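Side-chain contacts in UDP-glucose 4-epimerase (Campylobacter jejuni subsp. jejuni serotype O:2, PDB 7K3P), which catalyses the NAD-dependent 4-epimerisation of UDP-glucose and UDP-N-acetylglucosamine to their galacto counterparts: residues Y200-R205 with A216-A221; R205-T210 with G222-L227; A81-E86 with I122-Q127. The protein carries 2 engineered substitutions. All blocks are in the same frame, centred on the assembly; numbering follows the deposited sequence.

How the interactions relate
Interactions 1 and 2 are two parts of one site, their centres 5 Å apart, where the loop 200-210 folds against helix 212-220 and the turn that follows it. They share Arg205, and Glu218 of interaction 1 meets Arg224 of interaction 2 in a salt bridge, Glu218 OE1 to Arg224 NH2, at 2.8 Å. Interaction 3, between helices 76-86 and 107-127, lies on the other side of the chain's centre, about 40 Å centre to centre from interaction 1 and 43 Å from interaction 2. All three stand back from the bound NAD: the side chains of Thr201, Pro207 and Phe83 are about 9, 13 and 11 Å from it.

Interaction 1. Residues Y200-R205 with A216-A221; sequences YTLGQR and AAECAA
Thr201 and Leu202 open a type I beta turn, closed by the bond from Gln204 N to Thr201 O, which brings Leu202 CA to 7.5 Å from the CA of Glu218 on helix 212-220. Glu218 reaches the turn with its chain extended beyond CG, and its carboxylate divides its contacts there. OE2 accepts a hydrogen bond from Thr201 OG1 at 2.9 Å, met on the syn side and 25° out of the carboxylate plane. Thr201 makes this possible by holding OG1 between its own backbone N and carbonyl carbon (chi1 56°). Leu202 lies across the other part of the acid: its CD1 touches Glu218 OE1 at 3.4 Å and also rests on the CB and CG methylenes. Behind the contact, Gln204 NE2 bonds to Tyr200 O, a second link within the loop. The strongest partner of the carboxylate is Arg224, salt-bridged to OE1; Glu341, which also touches Glu218, is itself salt-bridged to Lys223. A loop turn is thus fastened to a helix through a buried carboxylate, about 9 Å from the NAD at Thr201. The acid's charge is probably largely compensated, which would favour its ionised form.

Interaction 2. Residues R205-T210 with G222-L227; sequences RYPKAT and GKRDKL
Arg224 brings its guanidinium up to the backbone of Arg205 and the ring of Pro207. Its NH1 is 3.6 Å from Arg205 O, an oblique approach that is a contact and not a hydrogen bond. The Pro207 and Arg224 side chains come toward each other from opposite directions, with Pro207 CG over one face of the guanidinium and Pro207 CD 4.0 Å from Arg224 NH1, so the proline contributes apolar cover. The reach comes from an arginine chain that runs straight away from the backbone, CG opposite N (chi1 177°), and then bends at chi3 (-64°).

The bonds that hold this group come from the next shell. NH1 donates to Gln204 O, while NH2 has Glu218 of helix 212-220 as its main partner and makes a weak hydrogen bond to Thr201 O besides. Val215 of the same helix packs against both the arginine and Pro207. Backbone bonding between Arg224 and Glu218 ties the base of the side chain to the end of helix 212-220. Just upstream, Gly222 ends that helix in a Schellman motif at positive phi (76°), turning the chain toward strand 226-230.

The guanidinium is therefore held by the acid Glu218 and by Gln204 O, more weakly by Thr201 O, with a proline over one face. Such a setting would probably balance much of its charge at a partly exposed position and restrict its rotation, and through it the loop 200-210 is joined to the segment between helix 212-220 and strand 226-230.

Interaction 3. Residues A81-E86 with I122-Q127; sequences ALFERE and IETCLQ
Phe83 and Thr124 meet because their first torsions bring the ring of one and the methyl of the other together between helices 76-86 and 107-127. In Phe83, CG stands opposite the carbonyl carbon (chi1 -79°). In Thr124 it is OG1 that lies opposite the carbonyl carbon (chi1 -65°), beside the backbone N and bonded to Asn120 O one turn earlier; CG2 is thereby left anti to N, facing Phe83. The two side chains cross at about a right angle. Thr124 CG2 lies 3.4 Å from Phe83 CG and 3.4 Å from Phe83 CB, and also touches CD2, so the methyl nests at the base of the ring rather than at its far rim.

Cys125 takes up the outer part of the ring. Although its CB bond is directed away from helix 76-86, SG comes within 3.8 Å of Phe83 CE2. The sulfur is 5.1 Å from the centroid of the Phe83 ring, 73° off the ring normal, an oblique sulfur-aromatic contact. The atoms that touch are thus apolar, and the threonine hydroxyl is satisfied within its own helix.

Strand 90-93 lies between the two helices in sequence, and both lie in the same helical layer on one face of the parallel sheet of the Rossmann-type domain. Phe83 also meets Phe88 edge-to-face and packs on Thr128 and Val130 of the loop after helix 107-127, while Cys125 touches Phe133 of strand 132-136. On other sides of helix 107-127, Ile122 and Leu126 pack against helix 161-179 and also against Leu108 of the second subunit, which places this helix at the dimer interface.

Interaction 1. Residues Y200-R205 with A216-A221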
loop_
_atom_site.group_PDB
_atom_site.type_symbol
_atom_site.label_atom_id
_atom_site.label_comp_id
_atom_site.label_asym_id
_atom_site.label_seq_id
_atom_site.Cartn_x
_atom_site.Cartn_y
_atom_site.Cartn_z
ATOM N N TYR A 200 13.626 -10.631 -17.088
ATOM C CA TYR A 200 13.366 -11.868 -16.351
ATOM C C TYR A 200 12.541 -12.911 -17.102
ATOM O O TYR A 200 12.272 -13.990 -16.579
ATOM C CB TYR A 200 12.750 -11.555 -14.982
ATOM C CG TYR A 200 13.752 -10.913 -14.060
ATOM C CD1 TYR A 200 14.021 -9.550 -14.130
ATOM C CD2 TYR A 200 14.468 -11.681 -13.151
ATOM C CE1 TYR A 200 14.962 -8.969 -13.298
ATOM C CE2 TYR A 200 15.405 -11.112 -12.321
ATOM C CZ TYR A 200 15.650 -9.761 -12.393
ATOM O OH TYR A 200 16.590 -9.203 -11.559
ATOM N N THR A 201 12.168 -12.605 -18.337
ATOM C CA THR A 201 11.344 -13.527 -19.117
ATOM C C THR A 201 12.146 -14.677 -19.738
ATOM O O THR A 201 11.742 -15.836 -19.655
ATOM C CB THR A 201 10.526 -12.792 -20.210
ATOM O OG1 THR A 201 11.413 -12.052 -21.060
ATOM C CG2 THR A 201 9.535 -11.835 -19.573
ATOM N N LEU A 202 13.283 -14.359 -20.352
ATOM C CA LEU A 202 14.043 -15.358 -21.104
ATOM C C LEU A 202 14.500 -16.524 -20.220
ATOM O O LEU A 202 14.619 -17.659 -20.690
ATOM C CB LEU A 202 15.239 -14.715 -21.823
ATOM C CG LEU A 202 15.916 -15.519 -22.944
ATOM C CD1 LEU A 202 14.952 -15.793 -24.093
ATOM C CD2 LEU A 202 17.150 -14.796 -23.461
ATOM N N GLY A 203 14.733 -16.243 -18.939
ATOM C CA GLY A 203 15.138 -17.272 -17.994
ATOM C C GLY A 203 14.017 -18.162 -17.468
ATOM O O GLY A 203 14.278 -19.108 -16.725
ATOM N N GLN A 204 12.769 -17.857 -17.831
ATOM C CA GLN A 204 11.633 -18.719 -17.486
ATOM C C GLN A 204 11.389 -19.705 -18.628
ATOM O O GLN A 204 11.146 -19.296 -19.773
ATOM C CB GLN A 204 10.363 -17.894 -17.254
ATOM C CG GLN A 204 10.409 -16.917 -16.077
ATOM C CD GLN A 204 9.165 -16.026 -16.009
ATOM O OE1 GLN A 204 8.036 -16.516 -15.921
ATOM N NE2 GLN A 204 9.374 -14.710 -16.070
ATOM N N ARG A 205 11.443 -20.998 -18.323
ATOM C CA ARG A 205 11.322 -22.015 -19.364
ATOM C C ARG A 205 9.878 -22.148 -19.845
ATOM O O ARG A 205 9.627 -22.403 -21.028
ATOM C CB ARG A 205 11.841 -23.356 -18.851
ATOM C CG ARG A 205 12.172 -24.369 -19.938
ATOM C CD ARG A 205 12.919 -25.581 -19.354
ATOM N NE ARG A 205 14.216 -25.203 -18.787
ATOM C CZ ARG A 205 14.416 -24.850 -17.515
ATOM N NH1 ARG A 205 13.400 -24.824 -16.654
ATOM N NH2 ARG A 205 15.637 -24.524 -17.099
ATOM N N ALA A 216 7.032 -15.756 -28.194
ATOM C CA ALA A 216 7.035 -15.944 -29.641
ATOM C C ALA A 216 8.144 -15.109 -30.293
ATOM O O ALA A 216 8.872 -15.597 -31.152
ATOM C CB ALA A 216 5.677 -15.588 -30.224
ATOM N N ALA A 217 8.259 -13.851 -29.875
ATOM C CA ALA A 217 9.311 -12.955 -30.351
ATOM C C ALA A 217 10.710 -13.472 -29.996
ATOM O O ALA A 217 11.639 -13.415 -30.825
ATOM C CB ALA A 217 9.102 -11.541 -29.795
ATOM N N GLU A 218 10.863 -13.973 -28.768
ATOM C CA GLU A 218 12.149 -14.520 -28.322
ATOM C C GLU A 218 12.575 -15.732 -29.162
ATOM O O GLU A 218 13.755 -15.881 -29.495
ATOM C CB GLU A 218 12.115 -14.874 -26.823
ATOM C CG GLU A 218 12.146 -13.671 -25.863
ATOM C CD GLU A 218 11.998 -14.080 -24.395
ATOM O OE1 GLU A 218 11.578 -15.230 -24.130
ATOM O OE2 GLU A 218 12.294 -13.253 -23.506
ATOM N N CYS A 219 11.615 -16.594 -29.499
ATOM C CA CYS A 219 11.887 -17.757 -30.353
ATOM C C CYS A 219 12.272 -17.323 -31.766
ATOM O O CYS A 219 13.227 -17.832 -32.346
ATOM C CB CYS A 219 10.668 -18.685 -30.430
ATOM S SG CYS A 219 10.308 -19.606 -28.918
ATOM N N ALA A 220 11.498 -16.390 -32.312
ATOM C CA ALA A 220 11.724 -15.888 -33.662
ATOM C C ALA A 220 13.072 -15.187 -33.775
ATOM O O ALA A 220 13.670 -15.156 -34.848
ATOM C CB ALA A 220 10.603 -14.951 -34.076
ATOM N N ALA A 221 13.552 -14.623 -32.670
ATOM C CA ALA A 221 14.829 -13.921 -32.688
ATOM C C ALA A 221 16.005 -14.852 -32.374
ATOM O O ALA A 221 17.150 -14.404 -32.281
ATOM C CB ALA A 221 14.804 -12.740 -31.734
#

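Interaction 2. Residues R205-T210 with G222-L227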
loop_
_atom_site.group_PDB
_atom_site.type_symbol
_atom_site.label_atom_id
_atom_site.label_comp_id
_atom_site.label_asym_id
_atom_site.label_seq_id
_atom_site.Cartn_x
_atom_site.Cartn_y
_atom_site.Cartn_z
ATOM N N ARG A 205 11.443 -20.998 -18.323
ATOM C CA ARG A 205 11.322 -22.015 -19.364
ATOM C C ARG A 205 9.878 -22.148 -19.845
ATOM O O ARG A 205 9.627 -22.403 -21.028
ATOM C CB ARG A 205 11.841 -23.356 -18.851
ATOM C CG ARG A 205 12.172 -24.369 -19.938
ATOM C CD ARG A 205 12.919 -25.581 -19.354
ATOM N NE ARG A 205 14.216 -25.203 -18.787
ATOM C CZ ARG A 205 14.416 -24.850 -17.515
ATOM N NH1 ARG A 205 13.400 -24.824 -16.654
ATOM N NH2 ARG A 205 15.637 -24.524 -17.099
ATOM N N TYR A 206 8.933 -21.974 -18.922
ATOM C CA TYR A 206 7.513 -22.155 -19.227
ATOM C C TYR A 206 6.669 -20.969 -18.752
ATOM O O TYR A 206 5.849 -21.115 -17.856
ATOM C CB TYR A 206 6.996 -23.446 -18.574
ATOM C CG TYR A 206 7.910 -24.639 -18.775
ATOM C CD1 TYR A 206 8.194 -25.101 -20.049
ATOM C CD2 TYR A 206 8.486 -25.299 -17.690
ATOM C CE1 TYR A 206 9.026 -26.180 -20.247
ATOM C CE2 TYR A 206 9.326 -26.389 -17.880
ATOM C CZ TYR A 206 9.587 -26.822 -19.163
ATOM O OH TYR A 206 10.419 -27.895 -19.382
ATOM N N PRO A 207 6.873 -19.788 -19.350
ATOM C CA PRO A 207 6.154 -18.589 -18.886
ATOM C C PRO A 207 4.635 -18.648 -19.094
ATOM O O PRO A 207 4.146 -19.426 -19.929
ATOM C CB PRO A 207 6.786 -17.460 -19.703
ATOM C CG PRO A 207 7.464 -18.137 -20.866
ATOM C CD PRO A 207 7.892 -19.476 -20.369
ATOM N N LYS A 208 3.905 -17.847 -18.316
ATOM C CA LYS A 208 2.452 -17.752 -18.431
ATOM C C LYS A 208 2.060 -17.318 -19.836
ATOM O O LYS A 208 2.861 -16.693 -20.543
ATOM C CB LYS A 208 1.897 -16.755 -17.410
ATOM C CG LYS A 208 1.969 -17.234 -15.955
ATOM C CD LYS A 208 0.932 -18.317 -15.658
ATOM C CE LYS A 208 1.048 -18.822 -14.218
ATOM N NZ LYS A 208 -0.023 -19.810 -13.877
ATOM N N ALA A 209 0.826 -17.630 -20.230
ATOM C CA ALA A 209 0.360 -17.335 -21.580
ATOM C C ALA A 209 0.197 -15.834 -21.809
ATOM O O ALA A 209 0.084 -15.393 -22.949
ATOM C CB ALA A 209 -0.962 -18.081 -21.886
ATOM N N THR A 210 0.168 -15.055 -20.726
ATOM C CA THR A 210 0.083 -13.597 -20.838
ATOM C C THR A 210 1.355 -13.034 -21.481
ATOM O O THR A 210 1.364 -11.896 -21.957
ATOM C CB THR A 210 -0.140 -12.932 -19.467
ATOM O OG1 THR A 210 0.713 -13.562 -18.508
ATOM C CG2 THR A 210 -1.574 -13.097 -19.018
ATOM N N GLY A 222 15.721 -16.142 -32.217
ATOM C CA GLY A 222 16.757 -17.124 -31.942
ATOM C C GLY A 222 17.254 -17.090 -30.513
ATOM O O GLY A 222 18.319 -17.636 -30.204
ATOM N N LYS A 223 16.487 -16.451 -29.631
ATOM C CA LYS A 223 16.876 -16.323 -28.229
ATOM C C LYS A 223 16.373 -17.498 -27.396
ATOM O O LYS A 223 17.015 -17.930 -26.437
ATOM C CB LYS A 223 16.343 -15.018 -27.640
ATOM C CG LYS A 223 17.026 -13.759 -28.151
ATOM C CD LYS A 223 16.572 -12.560 -27.330
ATOM C CE LYS A 223 17.088 -11.255 -27.906
ATOM N NZ LYS A 223 16.521 -10.076 -27.177
ATOM N N ARG A 224 15.206 -18.001 -27.764
ATOM C CA ARG A 224 14.580 -19.088 -27.041
ATOM C C ARG A 224 14.457 -20.262 -27.995
ATOM O O ARG A 224 14.088 -20.098 -29.161
ATOM C CB ARG A 224 13.203 -18.648 -26.529
ATOM C CG ARG A 224 12.419 -19.733 -25.824
ATOM C CD ARG A 224 11.065 -19.210 -25.386
ATOM N NE ARG A 224 11.186 -18.141 -24.392
ATOM C CZ ARG A 224 11.247 -18.344 -23.077
ATOM N NH1 ARG A 224 11.203 -19.579 -22.592
ATOM N NH2 ARG A 224 11.354 -17.316 -22.242
ATOM N N ASP A 225 14.773 -21.448 -27.499
ATOM C CA ASP A 225 14.916 -22.612 -28.361
ATOM C C ASP A 225 13.582 -23.131 -28.882
ATOM O O ASP A 225 13.439 -23.416 -30.073
ATOM C CB ASP A 225 15.649 -23.713 -27.600
ATOM C CG ASP A 225 16.018 -24.879 -28.483
ATOM O OD1 ASP A 225 16.297 -24.651 -29.684
ATOM O OD2 ASP A 225 16.028 -26.023 -27.973
ATOM N N LYS A 226 12.610 -23.260 -27.987
ATOM C CA LYS A 226 11.311 -23.818 -28.343
ATOM C C LYS A 226 10.172 -22.996 -27.746
ATOM O O LYS A 226 10.363 -22.267 -26.774
ATOM C CB LYS A 226 11.199 -25.276 -27.867
ATOM C CG LYS A 226 11.902 -26.301 -28.762
ATOM C CD LYS A 226 11.302 -27.710 -28.622
ATOM C CE LYS A 226 11.959 -28.517 -27.511
ATOM N NZ LYS A 226 11.339 -29.877 -27.369
ATOM N N LEU A 227 8.992 -23.113 -28.346
ATOM C CA LEU A 227 7.767 -22.531 -27.795
ATOM C C LEU A 227 6.782 -23.675 -27.562
ATOM O O LEU A 227 6.532 -24.474 -28.464
ATOM C CB LEU A 227 7.171 -21.500 -28.767
ATOM C CG LEU A 227 5.913 -20.711 -28.385
ATOM C CD1 LEU A 227 5.776 -19.470 -29.260
ATOM C CD2 LEU A 227 4.660 -21.568 -28.500
#

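Interaction 3. Residues A81-E86 with I122-Q127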
loop_
_atom_site.group_PDB
_atom_site.type_symbol
_atom_site.label_atom_id
_atom_site.label_comp_id
_atom_site.label_asym_id
_atom_site.label_seq_id
_atom_site.Cartn_x
_atom_site.Cartn_y
_atom_site.Cartn_z
ATOM N N ALA A 81 10.758 20.291 -5.560
ATOM C CA ALA A 81 11.279 21.542 -6.110
ATOM C C ALA A 81 10.962 21.670 -7.604
ATOM O O ALA A 81 10.611 22.753 -8.073
ATOM C CB ALA A 81 12.782 21.653 -5.861
ATOM N N LEU A 82 11.097 20.575 -8.351
ATOM C CA LEU A 82 10.737 20.595 -9.774
ATOM C C LEU A 82 9.274 21.028 -9.931
ATOM O O LEU A 82 8.955 21.924 -10.724
ATOM C CB LEU A 82 10.972 19.230 -10.422
ATOM C CG LEU A 82 10.487 19.031 -11.859
ATOM C CD1 LEU A 82 11.318 19.857 -12.850
ATOM C CD2 LEU A 82 10.516 17.553 -12.243
ATOM N N PHE A 83 8.397 20.423 -9.140
ATOM C CA PHE A 83 6.968 20.755 -9.166
ATOM C C PHE A 83 6.637 22.177 -8.695
ATOM O O PHE A 83 5.725 22.814 -9.241
ATOM C CB PHE A 83 6.167 19.735 -8.354
ATOM C CG PHE A 83 5.921 18.439 -9.092
ATOM C CD1 PHE A 83 6.982 17.715 -9.621
ATOM C CD2 PHE A 83 4.627 17.958 -9.269
ATOM C CE1 PHE A 83 6.767 16.530 -10.315
ATOM C CE2 PHE A 83 4.407 16.763 -9.959
ATOM C CZ PHE A 83 5.473 16.058 -10.482
ATOM N N GLU A 84 7.342 22.675 -7.677
ATOM C CA GLU A 84 7.156 24.081 -7.281
ATOM C C GLU A 84 7.552 25.039 -8.410
ATOM O O GLU A 84 6.878 26.049 -8.644
ATOM C CB GLU A 84 7.959 24.429 -6.022
ATOM C CG GLU A 84 7.403 23.829 -4.757
ATOM C CD GLU A 84 6.090 24.466 -4.333
ATOM O OE1 GLU A 84 5.504 23.988 -3.328
ATOM O OE2 GLU A 84 5.659 25.440 -4.996
ATOM N N ARG A 85 8.641 24.725 -9.101
ATOM C CA ARG A 85 9.162 25.610 -10.139
ATOM C C ARG A 85 8.318 25.557 -11.404
ATOM O O ARG A 85 7.999 26.594 -11.975
ATOM C CB ARG A 85 10.616 25.274 -10.491
ATOM C CG ARG A 85 11.636 25.603 -9.383
ATOM C CD ARG A 85 13.053 25.509 -9.918
ATOM N NE ARG A 85 13.225 24.356 -10.808
ATOM C CZ ARG A 85 13.597 23.142 -10.407
ATOM N NH1 ARG A 85 13.849 22.911 -9.117
ATOM N NH2 ARG A 85 13.715 22.153 -11.291
ATOM N N GLU A 86 7.957 24.350 -11.840
ATOM C CA GLU A 86 7.304 24.184 -13.137
ATOM C C GLU A 86 5.788 24.380 -13.126
ATOM O O GLU A 86 5.209 24.789 -14.136
ATOM C CB GLU A 86 7.655 22.825 -13.736
ATOM C CG GLU A 86 9.126 22.673 -14.102
ATOM C CD GLU A 86 9.552 23.576 -15.254
ATOM O OE1 GLU A 86 8.681 24.030 -16.038
ATOM O OE2 GLU A 86 10.767 23.829 -15.368
ATOM N N ILE A 122 2.328 11.823 -5.541
ATOM C CA ILE A 122 0.951 12.263 -5.320
ATOM C C ILE A 122 0.876 13.392 -4.301
ATOM O O ILE A 122 0.184 14.402 -4.534
ATOM C CB ILE A 122 0.039 11.097 -4.895
ATOM C CG1 ILE A 122 -0.096 10.094 -6.046
ATOM C CG2 ILE A 122 -1.341 11.613 -4.458
ATOM C CD1 ILE A 122 -0.572 8.681 -5.580
ATOM N N GLU A 123 1.573 13.241 -3.173
ATOM C CA GLU A 123 1.585 14.322 -2.186
ATOM C C GLU A 123 2.061 15.630 -2.813
ATOM O O GLU A 123 1.489 16.691 -2.561
ATOM C CB GLU A 123 2.452 13.991 -0.971
ATOM C CG GLU A 123 2.428 15.124 0.063
ATOM C CD GLU A 123 3.201 14.785 1.321
ATOM O OE1 GLU A 123 4.438 14.645 1.233
ATOM O OE2 GLU A 123 2.565 14.657 2.390
ATOM N N THR A 124 3.093 15.536 -3.649
ATOM C CA THR A 124 3.666 16.697 -4.330
ATOM C C THR A 124 2.672 17.313 -5.338
ATOM O O THR A 124 2.574 18.541 -5.453
ATOM C CB THR A 124 4.980 16.311 -5.040
ATOM O OG1 THR A 124 5.953 15.935 -4.054
ATOM C CG2 THR A 124 5.522 17.469 -5.853
ATOM N N CYS A 125 1.941 16.465 -6.068
ATOM C CA CYS A 125 0.897 16.957 -6.973
ATOM C C CYS A 125 -0.094 17.789 -6.184
ATOM O O CYS A 125 -0.445 18.903 -6.579
ATOM C CB CYS A 125 0.171 15.793 -7.701
ATOM S SG CYS A 125 1.182 15.062 -8.976
ATOM N N LEU A 126 -0.522 17.258 -5.049
ATOM C CA LEU A 126 -1.515 17.931 -4.218
ATOM C C LEU A 126 -1.008 19.278 -3.689
ATOM O O LEU A 126 -1.772 20.244 -3.591
ATOM C CB LEU A 126 -1.917 17.036 -3.039
ATOM C CG LEU A 126 -2.834 15.833 -3.303
ATOM C CD1 LEU A 126 -2.955 14.952 -2.046
ATOM C CD2 LEU A 126 -4.229 16.302 -3.760
ATOM N N GLN A 127 0.279 19.336 -3.345
ATOM C CA GLN A 127 0.851 20.531 -2.730
ATOM C C GLN A 127 1.086 21.642 -3.743
ATOM O O GLN A 127 1.134 22.805 -3.383
ATOM C CB GLN A 127 2.157 20.186 -1.989
ATOM C CG GLN A 127 1.900 19.496 -0.644
ATOM C CD GLN A 127 3.174 19.005 0.042
ATOM O OE1 GLN A 127 4.255 18.965 -0.558
ATOM N NE2 GLN A 127 3.041 18.613 1.304
#